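Local atomic coordinates of WbbZ protein (Klebsiella pneumoniae subsp. pneumoniae NTUH-K2044, PDB entry 6X1L), a protein that is functionally uncharacterised but probably acts as a polysaccharide pyruvyl transferase of the GT-B clan, transferring pyruvyl groups to sugars. Residues H86-I89 and Q90-G94; Y109-L112 and F113-I117; F130-I133 and K134-N137. One frame throughout, in Å; residues are numbered along the deposited sequence.

Contact 1: H86-I89 and Q90-G94; sequences HDFI and QNNIG
One face of the Phe-88 ring carries the amide of Asn-92, four residues on: ND2 of Asn-92 stands 3.1 Å above the ring plane of Phe-88, over its centre. The two planes lie 66° apart, so the amide meets the ring with its nitrogen end rather than lying flat on it. The other end is held elsewhere, since Asn-92 OD1 accepts a hydrogen bond from Lys-95 NZ; Tyr-56 meets the Phe-88 ring edge-to-face.

At the edge of the imidazole, ND1 of His-86 donates a bond of 3.1 Å to OD1 of Asp-87, almost in the ring plane; it meets the carboxylate on the anti side, 23° out of the carboxylate plane, and limits the ring's rotation. Gln-90 runs alongside with its chain extended beyond CG, bringing NE2 to 3.3 Å from CE1 of His-86. The imidazole also stacks on Tyr-109.

Backbone bonds Gln-90 N to His-86 O (3.1 Å) and Asn-91 N to Asp-87 O (3.0 Å) show the regular helical turn beneath these groups. Buried Ile-89 packs on Phe-71 and Phe-120, placing helix 84-92 against the parallel sheet as the crossover of a beta-alpha-beta unit, typical of a Rossmann-like domain.

Contact 2: Y109-L112 and F113-I117; sequences YSDL and FINNI
Tyr-109 and Phe-113 meet on the tightly packed side of this helical turn. The carbonyl oxygen of Tyr-109 lies near the plane of the Phe-113 ring, at its edge, 3.1 Å from CD2 of Phe-113. With CG beside its own backbone N (chi1 -69°), Phe-113 leans back toward the start of the helix, bringing CE2 to 4.2 Å from CB of Tyr-109. Phe-120 meets the same ring from the neighbouring strand. Tyr-109 occupies the N-cap position, and its carbonyl receives two weak backbone bonds, from Leu-112 N at 3.1 Å and from Phe-113 N at 3.5 Å. Its phenol is held outside this turn, through a hydrogen bond between OH and Tyr-82 O.

Helix 110-115 is the crossover between parallel strands 98-104 and 120-124, a beta-alpha-beta unit in which buried Leu-112 and Phe-113 mark the inward side. Near the C-terminal end, Asn-116 ND2 donates to Leu-112 O, though the modelled 2.4 Å between them is too short to be trusted as a length.

A looser flank is touched by Tyr-132 of helix 127-135 and by Leu-136 just beyond it. Here Ile-114 lies over the Ser-110 carbonyl, CG1 of Ile-114 being 3.3 Å from Ser-110 O, and a backbone bond from Ile-114 N to Ser-110 O (3.0 Å, N-H...O angle 160°) joins the same two residues. On the solvent side, exposed Asp-111 and Asn-115 are linked by the backbone bond from Asn-115 N to Asp-111 O, 3.2 Å long.

Contact 3: F130-I133 and K134-N137; sequences FDYI and KSLN
Tyr-132 and Leu-136 cross at an angle, one helical turn apart. The CD1 methyl of Leu-136 meets the ring obliquely, 3.7 Å from CZ of Tyr-132, and also lies 3.8 Å from the phenolic OH of Tyr-132, so the branch touches the far half of the ring. Tyr-132 points its CG opposite the backbone N (chi1 166°), which swings the phenol to where this methyl can reach it. The hydroxyl itself is engaged by the carbonyl oxygen of Gly-108 in a hydrogen bond, while Leu-136 also packs on Phe-113 and Ile-114 of helix 110-115.

Ser-135 folds its hydroxyl back along the helix: with OG between its backbone N and carbonyl carbon (chi1 79°), Ser-135 OG donates to Tyr-132 O at 2.5 Å, a short bond. That oxygen also receives weak bonds from the backbone N atoms of Ser-135 and Leu-136, so three donors gather on one carbonyl in the last turn. Leu-136 N bonds to Ile-133 O as well, at 3.0 Å, a three-residue spacing that tightens the spiral as the helix runs out. Beyond it Asn-137 has a positive phi (71°), the conformation in which the chain leaves helix 127-135, the crossover between parallel strands 120-124 and 144-146 of a beta-alpha-beta unit.

Asp-131 and Lys-134 lie side by side on the exposed flank, pointing the same way. The lysine is extended beyond CG and runs along the aspartate, with CE of Lys-134 3.4 Å from Asp-131 OD1 and NZ making a long salt bridge of 3.5 Å to the same oxygen. Midway along that chain, CD of Lys-134 comes within 4.2 Å of CE2 of Phe-130, approaching the ring obliquely; on the sheet side Phe-130 packs on Val-144 and Ile-146.

Overall arrangement
Following the chain from the N terminus, contact 1, contact 2 and contact 3 come in series, with no nesting or crossing. Each lies within one helix and the residues that flank it, so each closes only a local turn. Their helices cross over between successive strands of the six-stranded parallel sheet: 67-71 to 98-104, then to 120-124, then to 144-146. Contact 2 is the middle member. It touches contact 1 through His-86 CD2 and Leu-112 CD2, 3.7 Å apart, and contact 3 through Ile-117 CD1 and Asn-137 O, 3.6 Å apart. Contacts 1 and 3 do not touch, their nearest atoms being about 10 Å apart.

Contact 1: H86-I89 and Q90-G94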
loop_
_atom_site.group_PDB
_atom_site.type_symbol
_atom_site.label_atom_id
_atom_site.label_comp_id
_atom_site.label_asym_id
_atom_site.label_seq_id
_atom_site.Cartn_x
_atom_site.Cartn_y
_atom_site.Cartn_z
ATOM N N HIS A 86 14.004 -19.346 -9.110
ATOM C CA HIS A 86 14.902 -20.367 -9.638
ATOM C C HIS A 86 15.364 -20.019 -11.046
ATOM O O HIS A 86 16.541 -20.193 -11.381
ATOM C CB HIS A 86 14.206 -21.728 -9.615
ATOM C CG HIS A 86 14.899 -22.780 -10.422
ATOM N ND1 HIS A 86 14.659 -22.964 -11.767
ATOM C CD2 HIS A 86 15.818 -23.713 -10.072
ATOM C CE1 HIS A 86 15.406 -23.960 -12.213
ATOM N NE2 HIS A 86 16.117 -24.432 -11.204
ATOM N N ASP A 87 14.452 -19.517 -11.884
ATOM C CA ASP A 87 14.823 -19.158 -13.250
ATOM C C ASP A 87 15.732 -17.935 -13.274
ATOM O O ASP A 87 16.650 -17.858 -14.098
ATOM C CB ASP A 87 13.568 -18.911 -14.089
ATOM C CG ASP A 87 12.785 -20.183 -14.358
ATOM O OD1 ASP A 87 13.275 -21.274 -13.997
ATOM O OD2 ASP A 87 11.678 -20.090 -14.931
ATOM N N PHE A 88 15.490 -16.967 -12.386
ATOM C CA PHE A 88 16.338 -15.779 -12.348
ATOM C C PHE A 88 17.776 -16.137 -11.997
ATOM O O PHE A 88 18.720 -15.640 -12.622
ATOM C CB PHE A 88 15.791 -14.763 -11.346
ATOM C CG PHE A 88 16.600 -13.500 -11.273
ATOM C CD1 PHE A 88 16.368 -12.464 -12.163
ATOM C CD2 PHE A 88 17.598 -13.348 -10.323
ATOM C CE1 PHE A 88 17.113 -11.301 -12.107
ATOM C CE2 PHE A 88 18.349 -12.187 -10.262
ATOM C CZ PHE A 88 18.106 -11.163 -11.155
ATOM N N ILE A 89 17.962 -16.996 -10.996
ATOM C CA ILE A 89 19.310 -17.337 -10.561
ATOM C C ILE A 89 20.020 -18.169 -11.620
ATOM O O ILE A 89 21.191 -17.927 -11.933
ATOM C CB ILE A 89 19.258 -18.059 -9.204
ATOM C CG1 ILE A 89 18.716 -17.114 -8.131
ATOM C CG2 ILE A 89 20.633 -18.576 -8.822
ATOM C CD1 ILE A 89 18.653 -17.726 -6.750
ATOM N N GLN A 90 19.320 -19.142 -12.207
ATOM C CA GLN A 90 19.964 -20.032 -13.166
ATOM C C GLN A 90 20.363 -19.292 -14.437
ATOM O O GLN A 90 21.400 -19.595 -15.039
ATOM C CB GLN A 90 19.043 -21.205 -13.495
ATOM C CG GLN A 90 19.727 -22.307 -14.281
ATOM C CD GLN A 90 18.849 -23.526 -14.462
ATOM O OE1 GLN A 90 19.334 -24.658 -14.452
ATOM N NE2 GLN A 90 17.551 -23.303 -14.633
ATOM N N ASN A 91 19.558 -18.318 -14.861
ATOM C CA ASN A 91 19.861 -17.563 -16.069
ATOM C C ASN A 91 20.911 -16.482 -15.850
ATOM O O ASN A 91 21.453 -15.964 -16.831
ATOM C CB ASN A 91 18.584 -16.926 -16.627
ATOM C CG ASN A 91 17.565 -17.958 -17.078
ATOM O OD1 ASN A 91 17.920 -19.073 -17.460
ATOM N ND2 ASN A 91 16.290 -17.588 -17.038
ATOM N N ASN A 92 21.214 -16.133 -14.601
ATOM C CA ASN A 92 22.134 -15.044 -14.306
ATOM C C ASN A 92 23.343 -15.472 -13.485
ATOM O O ASN A 92 24.217 -14.637 -13.226
ATOM C CB ASN A 92 21.392 -13.916 -13.572
ATOM C CG ASN A 92 20.248 -13.341 -14.389
ATOM O OD1 ASN A 92 20.416 -12.987 -15.555
ATOM N ND2 ASN A 92 19.071 -13.256 -13.779
ATOM N N ILE A 93 23.422 -16.744 -13.082
ATOM C CA ILE A 93 24.510 -17.210 -12.223
ATOM C C ILE A 93 25.865 -17.046 -12.904
ATOM O O ILE A 93 26.881 -16.819 -12.236
ATOM C CB ILE A 93 24.256 -18.677 -11.809
ATOM C CG1 ILE A 93 25.361 -19.194 -10.884
ATOM C CG2 ILE A 93 24.112 -19.568 -13.035
ATOM C CD1 ILE A 93 25.031 -19.079 -9.416
ATOM N N GLY A 94 25.907 -17.143 -14.236
ATOM C CA GLY A 94 27.169 -17.045 -14.949
ATOM C C GLY A 94 27.734 -15.641 -15.028
ATOM O O GLY A 94 28.926 -15.481 -15.309
#

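Contact 2: Y109-L112 and F113-I117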
loop_
_atom_site.group_PDB
_atom_site.type_symbol
_atom_site.label_atom_id
_atom_site.label_comp_id
_atom_site.label_asym_id
_atom_site.label_seq_id
_atom_site.Cartn_x
_atom_site.Cartn_y
_atom_site.Cartn_z
ATOM N N TYR A 109 14.766 -28.183 -5.423
ATOM C CA TYR A 109 15.755 -27.625 -6.346
ATOM C C TYR A 109 17.159 -28.119 -6.005
ATOM O O TYR A 109 18.133 -27.360 -6.009
ATOM C CB TYR A 109 15.694 -26.098 -6.357
ATOM C CG TYR A 109 14.442 -25.536 -6.998
ATOM C CD1 TYR A 109 13.941 -26.074 -8.177
ATOM C CD2 TYR A 109 13.756 -24.475 -6.420
ATOM C CE1 TYR A 109 12.795 -25.564 -8.767
ATOM C CE2 TYR A 109 12.611 -23.958 -7.003
ATOM C CZ TYR A 109 12.136 -24.509 -8.176
ATOM O OH TYR A 109 10.999 -24.002 -8.761
ATOM N N SER A 110 17.264 -29.416 -5.703
ATOM C CA SER A 110 18.552 -29.979 -5.311
ATOM C C SER A 110 19.562 -29.925 -6.448
ATOM O O SER A 110 20.762 -29.762 -6.197
ATOM C CB SER A 110 18.371 -31.416 -4.820
ATOM O OG SER A 110 17.678 -32.206 -5.770
ATOM N N ASP A 111 19.102 -30.054 -7.695
ATOM C CA ASP A 111 20.009 -29.964 -8.835
ATOM C C ASP A 111 20.655 -28.586 -8.931
ATOM O O ASP A 111 21.827 -28.476 -9.306
ATOM C CB ASP A 111 19.258 -30.295 -10.125
ATOM C CG ASP A 111 20.163 -30.309 -11.350
ATOM O OD1 ASP A 111 21.389 -30.498 -11.196
ATOM O OD2 ASP A 111 19.643 -30.128 -12.472
ATOM N N LEU A 112 19.916 -27.528 -8.587
ATOM C CA LEU A 112 20.471 -26.181 -8.678
ATOM C C LEU A 112 21.609 -25.975 -7.685
ATOM O O LEU A 112 22.635 -25.373 -8.023
ATOM C CB LEU A 112 19.373 -25.144 -8.448
ATOM C CG LEU A 112 19.816 -23.684 -8.550
ATOM C CD1 LEU A 112 20.203 -23.337 -9.980
ATOM C CD2 LEU A 112 18.729 -22.751 -8.038
ATOM N N PHE A 113 21.455 -26.473 -6.457
ATOM C CA PHE A 113 22.437 -26.179 -5.420
ATOM C C PHE A 113 23.628 -27.128 -5.461
ATOM O O PHE A 113 24.735 -26.731 -5.082
ATOM C CB PHE A 113 21.762 -26.193 -4.049
ATOM C CG PHE A 113 20.802 -25.057 -3.852
ATOM C CD1 PHE A 113 21.257 -23.814 -3.439
ATOM C CD2 PHE A 113 19.451 -25.218 -4.115
ATOM C CE1 PHE A 113 20.378 -22.758 -3.273
ATOM C CE2 PHE A 113 18.567 -24.163 -3.951
ATOM C CZ PHE A 113 19.032 -22.934 -3.529
ATOM N N ILE A 114 23.435 -28.364 -5.928
ATOM C CA ILE A 114 24.568 -29.278 -6.066
ATOM C C ILE A 114 25.490 -28.822 -7.190
ATOM O O ILE A 114 26.717 -28.819 -7.040
ATOM C CB ILE A 114 24.071 -30.718 -6.284
ATOM C CG1 ILE A 114 23.423 -31.250 -5.005
ATOM C CG2 ILE A 114 25.214 -31.627 -6.740
ATOM C CD1 ILE A 114 22.637 -32.529 -5.195
ATOM N N ASN A 115 24.924 -28.409 -8.323
ATOM C CA ASN A 115 25.735 -28.069 -9.486
ATOM C C ASN A 115 26.295 -26.651 -9.450
ATOM O O ASN A 115 27.092 -26.302 -10.327
ATOM C CB ASN A 115 24.924 -28.275 -10.768
ATOM C CG ASN A 115 24.830 -29.736 -11.164
ATOM O OD1 ASN A 115 25.783 -30.498 -11.000
ATOM N ND2 ASN A 115 23.677 -30.134 -11.687
ATOM N N ASN A 116 25.915 -25.832 -8.468
ATOM C CA ASN A 116 26.438 -24.475 -8.350
ATOM C C ASN A 116 27.056 -24.243 -6.977
ATOM O O ASN A 116 27.091 -23.109 -6.489
ATOM C CB ASN A 116 25.344 -23.440 -8.622
ATOM C CG ASN A 116 24.693 -23.620 -9.978
ATOM O OD1 ASN A 116 25.253 -23.233 -11.004
ATOM N ND2 ASN A 116 23.505 -24.212 -9.992
ATOM N N ILE A 117 27.552 -25.309 -6.343
ATOM C CA ILE A 117 28.058 -25.208 -4.976
ATOM C C ILE A 117 29.255 -24.264 -4.895
ATOM O O ILE A 117 29.491 -23.640 -3.853
ATOM C CB ILE A 117 28.398 -26.614 -4.439
ATOM C CG1 ILE A 117 28.730 -26.568 -2.944
ATOM C CG2 ILE A 117 29.543 -27.239 -5.229
ATOM C CD1 ILE A 117 28.804 -27.935 -2.290
#

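Contact 3: F130-I133 and K134-N137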
loop_
_atom_site.group_PDB
_atom_site.type_symbol
_atom_site.label_atom_id
_atom_site.label_comp_id
_atom_site.label_asym_id
_atom_site.label_seq_id
_atom_site.Cartn_x
_atom_site.Cartn_y
_atom_site.Cartn_z
ATOM N N PHE A 130 18.481 -24.922 6.596
ATOM C CA PHE A 130 19.895 -25.036 6.932
ATOM C C PHE A 130 20.361 -26.485 6.869
ATOM O O PHE A 130 21.406 -26.787 6.282
ATOM C CB PHE A 130 20.149 -24.442 8.319
ATOM C CG PHE A 130 21.593 -24.460 8.729
ATOM C CD1 PHE A 130 22.527 -23.691 8.055
ATOM C CD2 PHE A 130 22.016 -25.241 9.790
ATOM C CE1 PHE A 130 23.858 -23.705 8.427
ATOM C CE2 PHE A 130 23.349 -25.259 10.169
ATOM C CZ PHE A 130 24.271 -24.489 9.485
ATOM N N ASP A 131 19.593 -27.400 7.466
ATOM C CA ASP A 131 19.976 -28.809 7.432
ATOM C C ASP A 131 19.877 -29.380 6.025
ATOM O O ASP A 131 20.653 -30.270 5.664
ATOM C CB ASP A 131 19.108 -29.619 8.394
ATOM C CG ASP A 131 19.363 -29.266 9.841
ATOM O OD1 ASP A 131 20.413 -28.654 10.124
ATOM O OD2 ASP A 131 18.519 -29.605 10.696
ATOM N N TYR A 132 18.942 -28.881 5.217
ATOM C CA TYR A 132 18.835 -29.345 3.839
ATOM C C TYR A 132 20.063 -28.945 3.029
ATOM O O TYR A 132 20.719 -29.799 2.416
ATOM C CB TYR A 132 17.552 -28.797 3.208
ATOM C CG TYR A 132 17.492 -28.935 1.704
ATOM C CD1 TYR A 132 17.787 -30.142 1.082
ATOM C CD2 TYR A 132 17.121 -27.860 0.908
ATOM C CE1 TYR A 132 17.732 -30.267 -0.290
ATOM C CE2 TYR A 132 17.059 -27.976 -0.461
ATOM C CZ TYR A 132 17.363 -29.180 -1.056
ATOM O OH TYR A 132 17.302 -29.293 -2.425
ATOM N N ILE A 133 20.403 -27.653 3.028
ATOM C CA ILE A 133 21.536 -27.184 2.233
ATOM C C ILE A 133 22.830 -27.841 2.695
ATOM O O ILE A 133 23.643 -28.286 1.875
ATOM C CB ILE A 133 21.641 -25.649 2.286
ATOM C CG1 ILE A 133 20.363 -25.002 1.746
ATOM C CG2 ILE A 133 22.853 -25.179 1.496
ATOM C CD1 ILE A 133 20.052 -25.376 0.312
ATOM N N LYS A 134 23.049 -27.908 4.010
ATOM C CA LYS A 134 24.262 -28.546 4.502
ATOM C C LYS A 134 24.287 -30.037 4.191
ATOM O O LYS A 134 25.373 -30.620 4.114
ATOM C CB LYS A 134 24.424 -28.312 6.007
ATOM C CG LYS A 134 23.702 -29.314 6.897
ATOM C CD LYS A 134 23.956 -29.014 8.370
ATOM C CE LYS A 134 23.352 -30.085 9.267
ATOM N NZ LYS A 134 23.624 -29.833 10.712
ATOM N N SER A 135 23.122 -30.664 3.996
ATOM C CA SER A 135 23.109 -32.065 3.596
ATOM C C SER A 135 23.573 -32.241 2.159
ATOM O O SER A 135 24.026 -33.330 1.795
ATOM C CB SER A 135 21.711 -32.663 3.779
ATOM O OG SER A 135 20.838 -32.309 2.722
ATOM N N LEU A 136 23.478 -31.190 1.340
ATOM C CA LEU A 136 23.989 -31.183 -0.027
ATOM C C LEU A 136 25.484 -30.905 -0.078
ATOM O O LEU A 136 25.988 -30.427 -1.104
ATOM C CB LEU A 136 23.216 -30.165 -0.874
ATOM C CG LEU A 136 21.706 -30.355 -0.921
ATOM C CD1 LEU A 136 21.035 -29.296 -1.788
ATOM C CD2 LEU A 136 21.381 -31.748 -1.421
ATOM N N ASN A 137 26.193 -31.176 1.021
ATOM C CA ASN A 137 27.637 -31.021 1.162
ATOM C C ASN A 137 28.085 -29.564 1.207
ATOM O O ASN A 137 29.269 -29.278 1.011
ATOM C CB ASN A 137 28.386 -31.776 0.060
ATOM C CG ASN A 137 29.494 -32.644 0.609
ATOM O OD1 ASN A 137 29.531 -32.948 1.805
ATOM N ND2 ASN A 137 30.399 -33.060 -0.262
#